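PDB 3HB7: isochorismatase hydrolase, which probably acts as a hydrolase, as a member of the isochorismatase family of cysteine hydrolases. Local coordinates for residues A6-L16 with D51-E60; W129-T139 with M162-F173. One frame throughout, in Å; residues are numbered along the deposited sequence.

Contact 1: residues A6-L16 with D51-E60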
loop_
_atom_site.group_PDB
_atom_site.type_symbol
_atom_site.label_atom_id
_atom_site.label_comp_id
_atom_site.label_asym_id
_atom_site.label_seq_id
_atom_site.Cartn_x
_atom_site.Cartn_y
_atom_site.Cartn_z
ATOM N N ALA E 6 -46.488 -10.138 34.444
ATOM C CA ALA E 6 -45.204 -10.041 33.779
ATOM C C ALA E 6 -44.200 -10.994 34.386
ATOM O O ALA E 6 -43.884 -10.891 35.538
ATOM C CB ALA E 6 -44.698 -8.642 33.839
ATOM N N LYS E 7 -43.728 -11.939 33.593
ATOM C CA LYS E 7 -42.773 -12.921 34.041
ATOM C C LYS E 7 -41.604 -12.975 33.098
ATOM O O LYS E 7 -41.772 -12.945 31.921
ATOM C CB LYS E 7 -43.433 -14.276 34.123
ATOM C CG LYS E 7 -43.419 -14.881 35.472
ATOM C CD LYS E 7 -43.851 -16.298 35.398
ATOM C CE LYS E 7 -43.787 -16.958 36.737
ATOM N NZ LYS E 7 -44.611 -18.186 36.776
ATOM N N HIS E 8 -40.418 -13.083 33.646
ATOM C CA HIS E 8 -39.194 -12.963 32.905
ATOM C C HIS E 8 -38.301 -14.155 33.096
ATOM O O HIS E 8 -38.220 -14.710 34.163
ATOM C CB HIS E 8 -38.400 -11.778 33.400
ATOM C CG HIS E 8 -38.909 -10.465 32.934
ATOM N ND1 HIS E 8 -38.135 -9.336 32.943
ATOM C CD2 HIS E 8 -40.116 -10.094 32.466
ATOM C CE1 HIS E 8 -38.843 -8.323 32.496
ATOM N NE2 HIS E 8 -40.047 -8.758 32.197
ATOM N N ALA E 9 -37.595 -14.506 32.036
ATOM C CA ALA E 9 -36.534 -15.476 32.102
ATOM C C ALA E 9 -35.243 -14.822 31.701
ATOM O O ALA E 9 -35.167 -14.112 30.730
ATOM C CB ALA E 9 -36.822 -16.620 31.226
ATOM N N ILE E 10 -34.216 -15.075 32.467
ATOM C CA ILE E 10 -32.938 -14.518 32.180
ATOM C C ILE E 10 -32.078 -15.640 31.735
ATOM O O ILE E 10 -31.886 -16.574 32.454
ATOM C CB ILE E 10 -32.354 -13.899 33.431
ATOM C CG1 ILE E 10 -33.253 -12.770 33.883
ATOM C CG2 ILE E 10 -30.965 -13.391 33.192
ATOM C CD1 ILE E 10 -32.753 -12.049 35.038
ATOM N N LEU E 11 -31.555 -15.536 30.528
ATOM C CA LEU E 11 -30.776 -16.604 29.960
ATOM C C LEU E 11 -29.314 -16.317 30.115
ATOM O O LEU E 11 -28.832 -15.325 29.682
ATOM C CB LEU E 11 -31.126 -16.793 28.495
ATOM C CG LEU E 11 -32.616 -16.832 28.247
ATOM C CD1 LEU E 11 -32.955 -16.900 26.805
ATOM C CD2 LEU E 11 -33.215 -17.958 28.951
ATOM N N VAL E 12 -28.608 -17.214 30.751
ATOM C CA VAL E 12 -27.223 -17.005 30.977
ATOM C C VAL E 12 -26.494 -17.916 30.053
ATOM O O VAL E 12 -26.568 -19.105 30.168
ATOM C CB VAL E 12 -26.887 -17.298 32.421
ATOM C CG1 VAL E 12 -25.478 -16.998 32.699
ATOM C CG2 VAL E 12 -27.747 -16.503 33.294
ATOM N N ILE E 13 -25.799 -17.319 29.108
ATOM C CA ILE E 13 -25.317 -18.052 27.976
ATOM C C ILE E 13 -23.846 -18.284 27.957
ATOM O O ILE E 13 -23.071 -17.403 27.796
ATOM C CB ILE E 13 -25.718 -17.353 26.686
ATOM C CG1 ILE E 13 -27.216 -17.428 26.496
ATOM C CG2 ILE E 13 -25.059 -17.982 25.543
ATOM C CD1 ILE E 13 -27.757 -16.290 25.804
ATOM N N ASP E 14 -23.501 -19.533 28.116
ATOM C CA ASP E 14 -22.165 -20.028 27.943
ATOM C C ASP E 14 -21.070 -19.495 28.843
ATOM O O ASP E 14 -19.935 -19.459 28.460
ATOM C CB ASP E 14 -21.758 -19.901 26.493
ATOM C CG ASP E 14 -22.375 -20.955 25.630
ATOM O OD1 ASP E 14 -22.931 -21.916 26.144
ATOM O OD2 ASP E 14 -22.284 -20.828 24.418
HETATM N N MSE E 15 -21.393 -19.156 30.067
HETATM C CA MSE E 15 -20.370 -18.738 30.975
HETATM C C MSE E 15 -19.791 -19.999 31.526
HETATM O O MSE E 15 -20.152 -20.438 32.576
HETATM C CB MSE E 15 -20.969 -17.898 32.073
HETATM C CG MSE E 15 -21.632 -16.614 31.584
HETATM SE SE MSE E 15 -20.537 -15.349 30.721
HETATM C CE MSE E 15 -19.500 -14.843 32.210
ATOM N N LEU E 16 -18.866 -20.562 30.776
ATOM C CA LEU E 16 -18.355 -21.892 30.972
ATOM C C LEU E 16 -16.855 -21.919 31.160
ATOM O O LEU E 16 -16.182 -20.979 30.870
ATOM C CB LEU E 16 -18.708 -22.766 29.791
ATOM C CG LEU E 16 -20.094 -22.703 29.199
ATOM C CD1 LEU E 16 -20.184 -23.640 28.027
ATOM C CD2 LEU E 16 -21.078 -23.074 30.216
ATOM N N ASP E 51 -41.804 -15.485 42.317
ATOM C CA ASP E 51 -41.329 -16.229 41.182
ATOM C C ASP E 51 -41.391 -15.490 39.853
ATOM O O ASP E 51 -41.510 -16.101 38.820
ATOM C CB ASP E 51 -42.072 -17.534 41.081
ATOM C CG ASP E 51 -41.232 -18.599 40.507
ATOM O OD1 ASP E 51 -40.012 -18.383 40.448
ATOM O OD2 ASP E 51 -41.779 -19.640 40.115
ATOM N N ASP E 52 -41.354 -14.177 39.901
ATOM C CA ASP E 52 -41.481 -13.367 38.716
ATOM C C ASP E 52 -40.335 -13.547 37.730
ATOM O O ASP E 52 -40.533 -13.475 36.546
ATOM C CB ASP E 52 -41.656 -11.903 39.097
ATOM C CG ASP E 52 -43.044 -11.593 39.546
ATOM O OD1 ASP E 52 -43.803 -12.532 39.795
ATOM O OD2 ASP E 52 -43.379 -10.414 39.649
ATOM N N ILE E 53 -39.138 -13.764 38.250
ATOM C CA ILE E 53 -37.962 -13.885 37.429
ATOM C C ILE E 53 -37.162 -15.159 37.594
ATOM O O ILE E 53 -36.681 -15.453 38.653
ATOM C CB ILE E 53 -37.075 -12.710 37.657
ATOM C CG1 ILE E 53 -37.830 -11.469 37.217
ATOM C CG2 ILE E 53 -35.818 -12.875 36.890
ATOM C CD1 ILE E 53 -37.409 -10.213 37.848
ATOM N N HIS E 54 -37.010 -15.896 36.501
ATOM C CA HIS E 54 -36.319 -17.163 36.504
ATOM C C HIS E 54 -34.935 -17.050 35.936
ATOM O O HIS E 54 -34.691 -16.253 35.081
ATOM C CB HIS E 54 -37.045 -18.167 35.646
ATOM C CG HIS E 54 -38.415 -18.509 36.117
ATOM N ND1 HIS E 54 -38.976 -19.746 35.915
ATOM C CD2 HIS E 54 -39.351 -17.774 36.747
ATOM C CE1 HIS E 54 -40.191 -19.765 36.413
ATOM N NE2 HIS E 54 -40.444 -18.580 36.925
ATOM N N LEU E 55 -34.048 -17.909 36.393
ATOM C CA LEU E 55 -32.728 -18.015 35.847
ATOM C C LEU E 55 -32.658 -19.293 35.046
ATOM O O LEU E 55 -33.044 -20.328 35.528
ATOM C CB LEU E 55 -31.717 -18.108 36.961
ATOM C CG LEU E 55 -31.174 -16.840 37.574
ATOM C CD1 LEU E 55 -29.874 -17.132 38.251
ATOM C CD2 LEU E 55 -31.016 -15.802 36.537
ATOM N N VAL E 56 -32.183 -19.195 33.812
ATOM C CA VAL E 56 -31.976 -20.328 32.937
ATOM C C VAL E 56 -30.533 -20.338 32.507
ATOM O O VAL E 56 -30.036 -19.367 32.027
ATOM C CB VAL E 56 -32.854 -20.209 31.722
ATOM C CG1 VAL E 56 -32.807 -21.435 30.907
ATOM C CG2 VAL E 56 -34.223 -19.908 32.112
ATOM N N HIS E 57 -29.852 -21.445 32.681
ATOM C CA HIS E 57 -28.452 -21.510 32.324
ATOM C C HIS E 57 -28.242 -22.361 31.091
ATOM O O HIS E 57 -28.671 -23.487 31.023
ATOM C CB HIS E 57 -27.617 -22.076 33.459
ATOM C CG HIS E 57 -27.927 -21.492 34.797
ATOM N ND1 HIS E 57 -27.139 -20.538 35.390
ATOM C CD2 HIS E 57 -28.929 -21.741 35.664
ATOM C CE1 HIS E 57 -27.658 -20.206 36.549
ATOM N NE2 HIS E 57 -28.745 -20.920 36.738
ATOM N N ILE E 58 -27.577 -21.791 30.111
ATOM C CA ILE E 58 -27.412 -22.442 28.850
ATOM C C ILE E 58 -25.975 -22.745 28.567
ATOM O O ILE E 58 -25.144 -21.880 28.569
ATOM C CB ILE E 58 -28.023 -21.602 27.770
ATOM C CG1 ILE E 58 -29.481 -21.413 28.100
ATOM C CG2 ILE E 58 -27.911 -22.287 26.456
ATOM C CD1 ILE E 58 -30.104 -20.365 27.389
ATOM N N GLN E 59 -25.692 -24.003 28.328
ATOM C CA GLN E 59 -24.352 -24.442 28.089
ATOM C C GLN E 59 -24.212 -25.191 26.790
ATOM O O GLN E 59 -24.967 -26.070 26.499
ATOM C CB GLN E 59 -23.876 -25.321 29.234
ATOM C CG GLN E 59 -24.429 -26.685 29.206
ATOM C CD GLN E 59 -24.094 -27.506 30.399
ATOM O OE1 GLN E 59 -22.986 -27.485 30.856
ATOM N NE2 GLN E 59 -25.053 -28.198 30.928
ATOM N N GLU E 60 -23.197 -24.833 26.036
ATOM C CA GLU E 60 -22.832 -25.540 24.838
ATOM C C GLU E 60 -22.298 -26.875 25.247
ATOM O O GLU E 60 -21.492 -26.957 26.129
ATOM C CB GLU E 60 -21.760 -24.764 24.106
ATOM C CG GLU E 60 -21.185 -25.444 22.921
ATOM C CD GLU E 60 -20.266 -24.548 22.133
ATOM O OE1 GLU E 60 -19.087 -24.845 22.043
ATOM O OE2 GLU E 60 -20.719 -23.536 21.614
#

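Contact 2: residues W129-T139 with M162-F173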
loop_
_atom_site.group_PDB
_atom_site.type_symbol
_atom_site.label_atom_id
_atom_site.label_comp_id
_atom_site.label_asym_id
_atom_site.label_seq_id
_atom_site.Cartn_x
_atom_site.Cartn_y
_atom_site.Cartn_z
ATOM N N TRP E 129 -20.947 -15.001 23.313
ATOM C CA TRP E 129 -20.509 -13.705 22.858
ATOM C C TRP E 129 -21.680 -12.909 22.413
ATOM O O TRP E 129 -22.613 -13.436 21.887
ATOM C CB TRP E 129 -19.614 -13.798 21.641
ATOM C CG TRP E 129 -18.461 -14.667 21.699
ATOM C CD1 TRP E 129 -18.158 -15.545 22.646
ATOM C CD2 TRP E 129 -17.433 -14.745 20.732
ATOM N NE1 TRP E 129 -17.009 -16.177 22.350
ATOM C CE2 TRP E 129 -16.544 -15.698 21.165
ATOM C CE3 TRP E 129 -17.191 -14.104 19.528
ATOM C CZ2 TRP E 129 -15.437 -16.034 20.452
ATOM C CZ3 TRP E 129 -16.107 -14.437 18.831
ATOM C CH2 TRP E 129 -15.238 -15.387 19.286
ATOM N N THR E 130 -21.560 -11.611 22.528
ATOM C CA THR E 130 -22.639 -10.718 22.266
ATOM C C THR E 130 -23.108 -10.861 20.853
ATOM O O THR E 130 -24.286 -10.856 20.599
ATOM C CB THR E 130 -22.169 -9.279 22.444
ATOM O OG1 THR E 130 -21.584 -9.136 23.719
ATOM C CG2 THR E 130 -23.298 -8.336 22.334
ATOM N N ASN E 131 -22.170 -10.963 19.929
ATOM C CA ASN E 131 -22.491 -10.988 18.527
ATOM C C ASN E 131 -22.691 -12.366 17.964
ATOM O O ASN E 131 -23.009 -12.506 16.830
ATOM C CB ASN E 131 -21.463 -10.199 17.723
ATOM C CG ASN E 131 -20.086 -10.703 17.902
ATOM O OD1 ASN E 131 -19.386 -10.921 16.952
ATOM N ND2 ASN E 131 -19.701 -10.931 19.118
ATOM N N VAL E 132 -22.487 -13.380 18.767
ATOM C CA VAL E 132 -22.661 -14.722 18.297
ATOM C C VAL E 132 -23.813 -15.436 18.940
ATOM O O VAL E 132 -24.923 -15.252 18.564
ATOM C CB VAL E 132 -21.408 -15.514 18.481
ATOM C CG1 VAL E 132 -21.550 -16.858 17.866
ATOM C CG2 VAL E 132 -20.275 -14.783 17.869
ATOM N N CYS E 133 -23.528 -16.263 19.916
ATOM C CA CYS E 133 -24.551 -17.066 20.565
ATOM C C CYS E 133 -25.599 -16.232 21.276
ATOM O O CYS E 133 -26.742 -16.549 21.249
ATOM C CB CYS E 133 -23.956 -18.139 21.468
ATOM S SG CYS E 133 -23.078 -19.414 20.649
ATOM N N VAL E 134 -25.202 -15.136 21.879
ATOM C CA VAL E 134 -26.155 -14.244 22.460
ATOM C C VAL E 134 -27.092 -13.648 21.436
ATOM O O VAL E 134 -28.272 -13.633 21.618
ATOM C CB VAL E 134 -25.455 -13.124 23.200
ATOM C CG1 VAL E 134 -26.401 -12.095 23.592
ATOM C CG2 VAL E 134 -24.777 -13.633 24.368
ATOM N N ARG E 135 -26.556 -13.169 20.341
ATOM C CA ARG E 135 -27.379 -12.606 19.312
ATOM C C ARG E 135 -28.320 -13.622 18.715
ATOM O O ARG E 135 -29.432 -13.307 18.403
ATOM C CB ARG E 135 -26.543 -11.925 18.240
ATOM C CG ARG E 135 -26.871 -12.320 16.842
ATOM C CD ARG E 135 -27.996 -11.550 16.274
ATOM N NE ARG E 135 -27.502 -10.460 15.479
ATOM C CZ ARG E 135 -28.089 -9.977 14.403
ATOM N NH1 ARG E 135 -29.225 -10.462 13.956
ATOM N NH2 ARG E 135 -27.527 -8.979 13.781
ATOM N N SER E 136 -27.847 -14.838 18.549
ATOM C CA SER E 136 -28.646 -15.902 17.994
ATOM C C SER E 136 -29.842 -16.255 18.839
ATOM O O SER E 136 -30.903 -16.479 18.343
ATOM C CB SER E 136 -27.806 -17.149 17.853
ATOM O OG SER E 136 -27.010 -17.065 16.733
ATOM N N THR E 137 -29.625 -16.337 20.131
ATOM C CA THR E 137 -30.668 -16.609 21.078
ATOM C C THR E 137 -31.711 -15.515 21.101
ATOM O O THR E 137 -32.863 -15.790 21.181
ATOM C CB THR E 137 -30.099 -16.886 22.435
ATOM O OG1 THR E 137 -29.033 -17.798 22.296
ATOM C CG2 THR E 137 -31.093 -17.502 23.281
ATOM N N ALA E 138 -31.276 -14.277 20.981
ATOM C CA ALA E 138 -32.171 -13.153 20.865
ATOM C C ALA E 138 -33.033 -13.186 19.633
ATOM O O ALA E 138 -34.176 -12.870 19.703
ATOM C CB ALA E 138 -31.409 -11.884 20.893
ATOM N N THR E 139 -32.475 -13.544 18.501
ATOM C CA THR E 139 -33.238 -13.655 17.292
ATOM C C THR E 139 -34.286 -14.739 17.388
ATOM O O THR E 139 -35.364 -14.590 16.918
ATOM C CB THR E 139 -32.330 -13.966 16.121
ATOM O OG1 THR E 139 -31.372 -12.939 15.984
ATOM C CG2 THR E 139 -33.088 -14.066 14.867
HETATM N N MSE E 162 -16.490 -6.053 18.747
HETATM C CA MSE E 162 -17.508 -7.033 18.415
HETATM C C MSE E 162 -18.692 -6.856 19.325
HETATM O O MSE E 162 -19.813 -6.892 18.884
HETATM C CB MSE E 162 -16.980 -8.446 18.555
HETATM C CG MSE E 162 -16.246 -8.959 17.384
HETATM SE SE MSE E 162 -15.731 -10.736 17.595
HETATM C CE MSE E 162 -14.935 -11.090 15.956
ATOM N N HIS E 163 -18.435 -6.643 20.599
ATOM C CA HIS E 163 -19.513 -6.423 21.518
ATOM C C HIS E 163 -20.281 -5.186 21.161
ATOM O O HIS E 163 -21.480 -5.179 21.227
ATOM C CB HIS E 163 -19.005 -6.310 22.938
ATOM C CG HIS E 163 -20.063 -5.929 23.917
ATOM N ND1 HIS E 163 -19.988 -4.798 24.691
ATOM C CD2 HIS E 163 -21.228 -6.525 24.242
ATOM C CE1 HIS E 163 -21.065 -4.712 25.443
ATOM N NE2 HIS E 163 -21.831 -5.747 25.188
ATOM N N GLU E 164 -19.570 -4.134 20.805
ATOM C CA GLU E 164 -20.189 -2.877 20.475
ATOM C C GLU E 164 -21.071 -2.957 19.250
ATOM O O GLU E 164 -22.152 -2.406 19.235
ATOM C CB GLU E 164 -19.114 -1.803 20.288
ATOM C CG GLU E 164 -19.650 -0.388 20.124
ATOM C CD GLU E 164 -18.684 0.608 19.462
ATOM O OE1 GLU E 164 -19.078 1.763 19.295
ATOM O OE2 GLU E 164 -17.550 0.264 19.105
ATOM N N TYR E 165 -20.597 -3.587 18.192
ATOM C CA TYR E 165 -21.450 -3.755 17.038
ATOM C C TYR E 165 -22.559 -4.761 17.237
ATOM O O TYR E 165 -23.581 -4.679 16.619
ATOM C CB TYR E 165 -20.718 -3.819 15.689
ATOM C CG TYR E 165 -19.889 -5.018 15.380
ATOM C CD1 TYR E 165 -20.442 -6.260 15.272
ATOM C CD2 TYR E 165 -18.560 -4.896 15.137
ATOM C CE1 TYR E 165 -19.684 -7.338 14.974
ATOM C CE2 TYR E 165 -17.806 -5.965 14.830
ATOM C CZ TYR E 165 -18.375 -7.182 14.749
ATOM O OH TYR E 165 -17.611 -8.244 14.451
ATOM N N GLY E 166 -22.327 -5.709 18.124
ATOM C CA GLY E 166 -23.348 -6.651 18.512
ATOM C C GLY E 166 -24.528 -6.003 19.194
ATOM O O GLY E 166 -25.655 -6.328 18.915
ATOM N N LEU E 167 -24.242 -5.061 20.078
ATOM C CA LEU E 167 -25.268 -4.287 20.730
ATOM C C LEU E 167 -26.048 -3.477 19.737
ATOM O O LEU E 167 -27.244 -3.362 19.836
ATOM C CB LEU E 167 -24.667 -3.413 21.800
ATOM C CG LEU E 167 -24.186 -4.266 22.954
ATOM C CD1 LEU E 167 -23.484 -3.501 23.982
ATOM C CD2 LEU E 167 -25.331 -4.951 23.554
ATOM N N ASN E 168 -25.362 -2.936 18.759
ATOM C CA ASN E 168 -26.016 -2.137 17.772
ATOM C C ASN E 168 -27.014 -2.930 16.977
ATOM O O ASN E 168 -28.106 -2.489 16.723
ATOM C CB ASN E 168 -24.968 -1.504 16.867
ATOM C CG ASN E 168 -25.540 -0.484 15.931
ATOM O OD1 ASN E 168 -25.510 -0.675 14.748
ATOM N ND2 ASN E 168 -26.042 0.607 16.451
ATOM N N ASP E 169 -26.635 -4.127 16.587
ATOM C CA ASP E 169 -27.566 -5.003 15.932
ATOM C C ASP E 169 -28.676 -5.337 16.883
ATOM O O ASP E 169 -29.806 -5.344 16.520
ATOM C CB ASP E 169 -26.880 -6.269 15.497
ATOM C CG ASP E 169 -26.388 -6.204 14.105
ATOM O OD1 ASP E 169 -26.519 -5.180 13.455
ATOM O OD2 ASP E 169 -25.856 -7.198 13.654
ATOM N N LEU E 170 -28.333 -5.596 18.123
ATOM C CA LEU E 170 -29.309 -6.033 19.085
ATOM C C LEU E 170 -30.366 -4.985 19.340
ATOM O O LEU E 170 -31.486 -5.290 19.633
ATOM C CB LEU E 170 -28.657 -6.539 20.354
ATOM C CG LEU E 170 -28.280 -7.998 20.255
ATOM C CD1 LEU E 170 -27.462 -8.430 21.360
ATOM C CD2 LEU E 170 -29.469 -8.823 20.170
ATOM N N SER E 171 -29.982 -3.738 19.184
ATOM C CA SER E 171 -30.851 -2.629 19.431
ATOM C C SER E 171 -31.912 -2.459 18.379
ATOM O O SER E 171 -32.809 -1.691 18.526
ATOM C CB SER E 171 -30.036 -1.371 19.577
ATOM O OG SER E 171 -29.888 -0.746 18.343
ATOM N N ILE E 172 -31.772 -3.149 17.280
ATOM C CA ILE E 172 -32.781 -3.139 16.267
ATOM C C ILE E 172 -34.084 -3.803 16.692
ATOM O O ILE E 172 -35.143 -3.412 16.286
ATOM C CB ILE E 172 -32.253 -3.744 14.982
ATOM C CG1 ILE E 172 -31.005 -3.006 14.543
ATOM C CG2 ILE E 172 -33.280 -3.696 13.910
ATOM C CD1 ILE E 172 -30.406 -3.555 13.333
ATOM N N PHE E 173 -33.989 -4.880 17.434
ATOM C CA PHE E 173 -35.174 -5.606 17.809
ATOM C C PHE E 173 -35.320 -5.871 19.291
ATOM O O PHE E 173 -36.239 -6.507 19.678
ATOM C CB PHE E 173 -35.276 -6.895 17.008
ATOM C CG PHE E 173 -34.081 -7.755 17.118
ATOM C CD1 PHE E 173 -34.044 -8.800 17.988
ATOM C CD2 PHE E 173 -32.979 -7.508 16.368
ATOM C CE1 PHE E 173 -32.939 -9.562 18.087
ATOM C CE2 PHE E 173 -31.888 -8.280 16.473
ATOM C CZ PHE E 173 -31.867 -9.296 17.329
#

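Contact 1: residues A6-L16 with D51-E60
H8-I13 and I53-I58 pair in register as neighbouring parallel strands in the central sheet of the isochorismatase-like alpha/beta fold. Seven main-chain hydrogen bonds join them, from H8 N to D52 O through D14 N to I58 O. The even-numbered residues from H8 to V12 donate and accept on this side, while A9 and L11 turn their backbone groups to strand 122-126.

Side chains alternate between the two faces. On one, L11 and V56 lie side by side and point the same way, with L11 CD2 3.6 Å from V56 CB; I58 CD1 reaches L11 CB at 3.9 Å. On the other, I10 CD1 slants across to I53 CG2 at 3.7 Å, while L55 CD2 comes within 3.9 Å of I10 CB. Helix 35-47 covers I53, L55 and V12 on this second face.

Past the strand end, D14 takes a left-handed backbone conformation (phi 62°). Its carboxylate carbon stays beside its own backbone N (chi1 -77°), which brings OD1 over to the neighbouring strand. OD2 is salt-bridged to K100, a pairing consistent with the Asp-Lys-Cys triad of this family. OD1 meanwhile takes over the role of the next backbone carbonyl: E60 N donates to D14 OD1 at 2.9 Å, arriving on the syn side but 24° out of the carboxylate plane.

Contact 2: residues W129-T139 with M162-F173
The short axes of helices 133-139 and 162-170 run nearly parallel (7° apart) at 10.6 Å, but the type I turn W129-V132 dips closer, bringing N131 CA within 4.4 Å of G166 CA. G166, with no side chain, lets the turn come in this close: its CA lies 4.1 Å from N131 CB.

N131 CG sits between its own backbone N and carbonyl carbon (chi1 58°), which lays the amide across M162, modelled as selenomethionine: N131 OD1 is 3.7 Å from M162 SE. That selenium also approaches W129 CZ3 obliquely at 3.9 Å in a Met-aromatic contact. Putting an alanine at N131 would remove the amide and probably open a gap beside M162, letting the end of that side chain turn more freely against W129. Farther along, L170 CD2 packs on A138 CB at 3.7 Å, and F173 brings CE1 to 4.0 Å from the same methyl.

R135, bent at chi2 and chi3, turns its NH2 to D169 OD2 in a salt bridge; the modelled separation is doubtfully short. F173 CE2 lies over one face of the guanidinium. The chemistry is thus mixed: apolar packing against the sheet, with R135 and D169 of opposite charge side by side at the partly exposed margin, a pairing whose exact geometry remains uncertain.

In the fold
The centres of the two contacts lie about 17 Å apart, and contact 1 closes before contact 2 opens along the chain. Contact 1 joins two strands of the parallel sheet; contact 2 joins helices from successive beta-alpha-beta crossovers, 122-126 to 147-151 and 147-151 to 175-177. Helix 133-143 connects them, since T137 packs on L11 and I13, on the sheet face opposite helix 35-47. At its start C133 SG lies 4.1 Å from D14 OD2. With K100 at the end of strand 96-100, D14 and C133 probably form the Asp-Lys-Cys triad known in isochorismatase-like cysteine hydrolases, at the C-terminal ends of the strands.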